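Local coordinates for protein RAP1B (Serratia marcescens, PDB 4AX2) that probably acts as an immunity protein that protects its producer from a type VI-secreted amidase toxin, at residues M31-V36 with W70-I75. Residues are numbered along the deposited sequence; the frame is centred on the assembly and turned at random. Where two conformers were deposited one is given.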
loop_
_atom_site.group_PDB
_atom_site.type_symbol
_atom_site.label_atom_id
_atom_site.label_comp_id
_atom_site.label_asym_id
_atom_site.label_seq_id
_atom_site.Cartn_x
_atom_site.Cartn_y
_atom_site.Cartn_z
ATOM N N MET A 31 -8.235 -12.110 -4.294
ATOM C CA MET A 31 -7.817 -11.097 -5.273
ATOM C C MET A 31 -7.580 -11.693 -6.640
ATOM O O MET A 31 -7.033 -12.774 -6.736
ATOM C CB MET A 31 -6.485 -10.460 -4.893
ATOM C CG MET A 31 -6.562 -9.453 -3.785
ATOM S SD MET A 31 -4.907 -8.954 -3.320
ATOM C CE MET A 31 -5.435 -7.838 -2.003
ATOM N N PRO A 32 -7.878 -10.936 -7.707
ATOM C CA PRO A 32 -7.327 -11.385 -8.982
ATOM C C PRO A 32 -5.811 -11.420 -8.905
ATOM O O PRO A 32 -5.206 -10.541 -8.268
ATOM C CB PRO A 32 -7.798 -10.313 -9.962
ATOM C CG PRO A 32 -8.004 -9.113 -9.133
ATOM C CD PRO A 32 -8.515 -9.612 -7.812
ATOM N N TYR A 33 -5.199 -12.413 -9.553
ATOM C CA TYR A 33 -3.759 -12.600 -9.488
ATOM C C TYR A 33 -2.932 -11.340 -9.834
ATOM O O TYR A 33 -1.899 -11.114 -9.210
ATOM C CB TYR A 33 -3.318 -13.746 -10.396
ATOM C CG TYR A 33 -3.781 -15.138 -9.971
ATOM C CD1 TYR A 33 -3.736 -15.543 -8.634
ATOM C CD2 TYR A 33 -4.220 -16.057 -10.916
ATOM C CE1 TYR A 33 -4.111 -16.828 -8.257
ATOM C CE2 TYR A 33 -4.615 -17.330 -10.551
ATOM C CZ TYR A 33 -4.560 -17.718 -9.229
ATOM O OH TYR A 33 -4.937 -18.994 -8.880
ATOM N N HIS A 34 -3.373 -10.541 -10.813
ATOM C CA HIS A 34 -2.620 -9.343 -11.160
ATOM C C HIS A 34 -2.509 -8.412 -9.968
ATOM O O HIS A 34 -1.466 -7.808 -9.754
ATOM C CB HIS A 34 -3.184 -8.621 -12.401
ATOM C CG HIS A 34 -4.622 -8.143 -12.269
ATOM N ND1 HIS A 34 -4.947 -6.948 -11.726
ATOM C CD2 HIS A 34 -5.815 -8.715 -12.688
ATOM C CE1 HIS A 34 -6.275 -6.776 -11.768
ATOM N NE2 HIS A 34 -6.811 -7.854 -12.373
ATOM N N GLN A 35 -3.556 -8.340 -9.148
ATOM C CA GLN A 35 -3.488 -7.563 -7.914
ATOM C C GLN A 35 -2.492 -8.112 -6.901
ATOM O O GLN A 35 -1.798 -7.345 -6.242
ATOM C CB GLN A 35 -4.870 -7.422 -7.276
ATOM C CG GLN A 35 -4.891 -6.466 -6.091
ATOM C CD GLN A 35 -4.592 -5.014 -6.472
ATOM O OE1 GLN A 35 -5.146 -4.493 -7.435
ATOM N NE2 GLN A 35 -3.714 -4.360 -5.705
ATOM N N VAL A 36 -2.399 -9.439 -6.782
ATOM C CA VAL A 36 -1.422 -10.044 -5.872
ATOM C C VAL A 36 -0.003 -9.637 -6.222
ATOM O O VAL A 36 0.806 -9.384 -5.331
ATOM C CB VAL A 36 -1.514 -11.574 -5.846
ATOM C CG1 VAL A 36 -0.519 -12.151 -4.832
ATOM C CG2 VAL A 36 -2.947 -12.007 -5.539
ATOM N N TRP A 70 0.540 -17.552 -3.368
ATOM C CA TRP A 70 -0.895 -17.441 -3.648
ATOM C C TRP A 70 -1.207 -17.040 -5.060
ATOM O O TRP A 70 -2.335 -16.634 -5.355
ATOM C CB TRP A 70 -1.550 -16.500 -2.628
ATOM C CG TRP A 70 -1.074 -16.869 -1.250
ATOM C CD1 TRP A 70 -0.253 -16.132 -0.394
ATOM C CD2 TRP A 70 -1.286 -18.150 -0.578
ATOM N NE1 TRP A 70 -0.001 -16.836 0.757
ATOM C CE2 TRP A 70 -0.582 -18.068 0.699
ATOM C CE3 TRP A 70 -1.988 -19.309 -0.888
ATOM C CZ2 TRP A 70 -0.597 -19.110 1.608
ATOM C CZ3 TRP A 70 -1.990 -20.366 0.035
ATOM C CH2 TRP A 70 -1.307 -20.266 1.252
ATOM N N MET A 71 -0.222 -17.174 -5.941
ATOM C CA MET A 71 -0.402 -16.895 -7.364
ATOM C C MET A 71 0.550 -17.700 -8.237
ATOM O O MET A 71 1.674 -17.993 -7.829
ATOM C CB MET A 71 -0.155 -15.401 -7.626
ATOM C CG MET A 71 1.163 -14.893 -7.058
ATOM S SD MET A 71 1.507 -13.252 -7.730
ATOM C CE MET A 71 2.951 -12.821 -6.736
ATOM N N PRO A 72 0.127 -18.024 -9.477
ATOM C CA PRO A 72 1.002 -18.736 -10.408
ATOM C C PRO A 72 1.990 -17.755 -11.074
ATOM O O PRO A 72 1.901 -17.461 -12.267
ATOM C CB PRO A 72 0.018 -19.360 -11.397
ATOM C CG PRO A 72 -1.105 -18.395 -11.445
ATOM C CD PRO A 72 -1.201 -17.783 -10.055
ATOM N N PHE A 73 2.903 -17.255 -10.250
ATOM C CA PHE A 73 3.824 -16.171 -10.580
ATOM C C PHE A 73 5.015 -16.717 -11.358
ATOM O O PHE A 73 5.492 -17.834 -11.098
ATOM C CB PHE A 73 4.310 -15.569 -9.260
ATOM C CG PHE A 73 5.195 -14.369 -9.401
ATOM C CD1 PHE A 73 4.749 -13.224 -10.048
ATOM C CD2 PHE A 73 6.461 -14.366 -8.838
ATOM C CE1 PHE A 73 5.553 -12.100 -10.133
ATOM C CE2 PHE A 73 7.286 -13.251 -8.937
ATOM C CZ PHE A 73 6.837 -12.119 -9.600
ATOM N N ASP A 74 5.533 -15.927 -12.286
ATOM C CA ASP A 74 6.686 -16.371 -13.078
ATOM C C ASP A 74 7.954 -15.905 -12.341
ATOM O O ASP A 74 8.426 -14.790 -12.528
ATOM C CB ASP A 74 6.539 -15.832 -14.512
ATOM C CG ASP A 74 5.234 -16.332 -15.208
ATOM O OD1 ASP A 74 4.593 -17.297 -14.712
ATOM O OD2 ASP A 74 4.844 -15.757 -16.253
ATOM N N ILE A 75 8.469 -16.756 -11.462
ATOM C CA ILE A 75 9.482 -16.307 -10.506
ATOM C C ILE A 75 10.823 -16.027 -11.196
ATOM O O ILE A 75 11.479 -15.014 -10.914
ATOM C CB ILE A 75 9.673 -17.318 -9.346
ATOM C CG1 ILE A 75 10.501 -16.699 -8.211
ATOM C CG2 ILE A 75 10.357 -18.590 -9.836
ATOM C CD1 ILE A 75 10.044 -15.328 -7.776
#
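The phenol ring of Tyr33 carries Pro72 over one face: CD of the proline stands 3.3 Å from the ring centroid and only 5° off the ring normal, a CH-pi contact aimed almost at the middle of the six carbons. CG of Pro72 leans outward over the CD2–CE2 side of the ring, and the two side chains cross at nearly a right angle. At the ring edge, close to its plane, the carbonyl O of Trp70 lies 3.4 Å from CE1 of Tyr33. CB of Met71 approaches CD1 of Tyr33 obliquely at 3.7 Å, so three consecutive residues of the loop follow the ring from edge to face. Tyr33 OH hydrogen-bonds to OD2 of Asp139, which ties down the polar end of the ring.

Beside the ring, Met71 runs past Val36 as a chain extended beyond CG, and its SD sits 3.7 Å from CG1 of Val36. CG of Met71 lies between its own N and carbonyl carbon (chi1 51°), which sends the thioether along helix 33-49, and the Met71 side chain also touches Val37 and Leu40. Pro72 centres an inverse gamma turn as the backbone passes the ring. The contact is thus an apolar seam between the first turn of helix 33-49 and the connection from helix 55-67 to helix 75-89, with Ile128 also against Tyr33 and helix 26-29 packing on Val36 and Trp70.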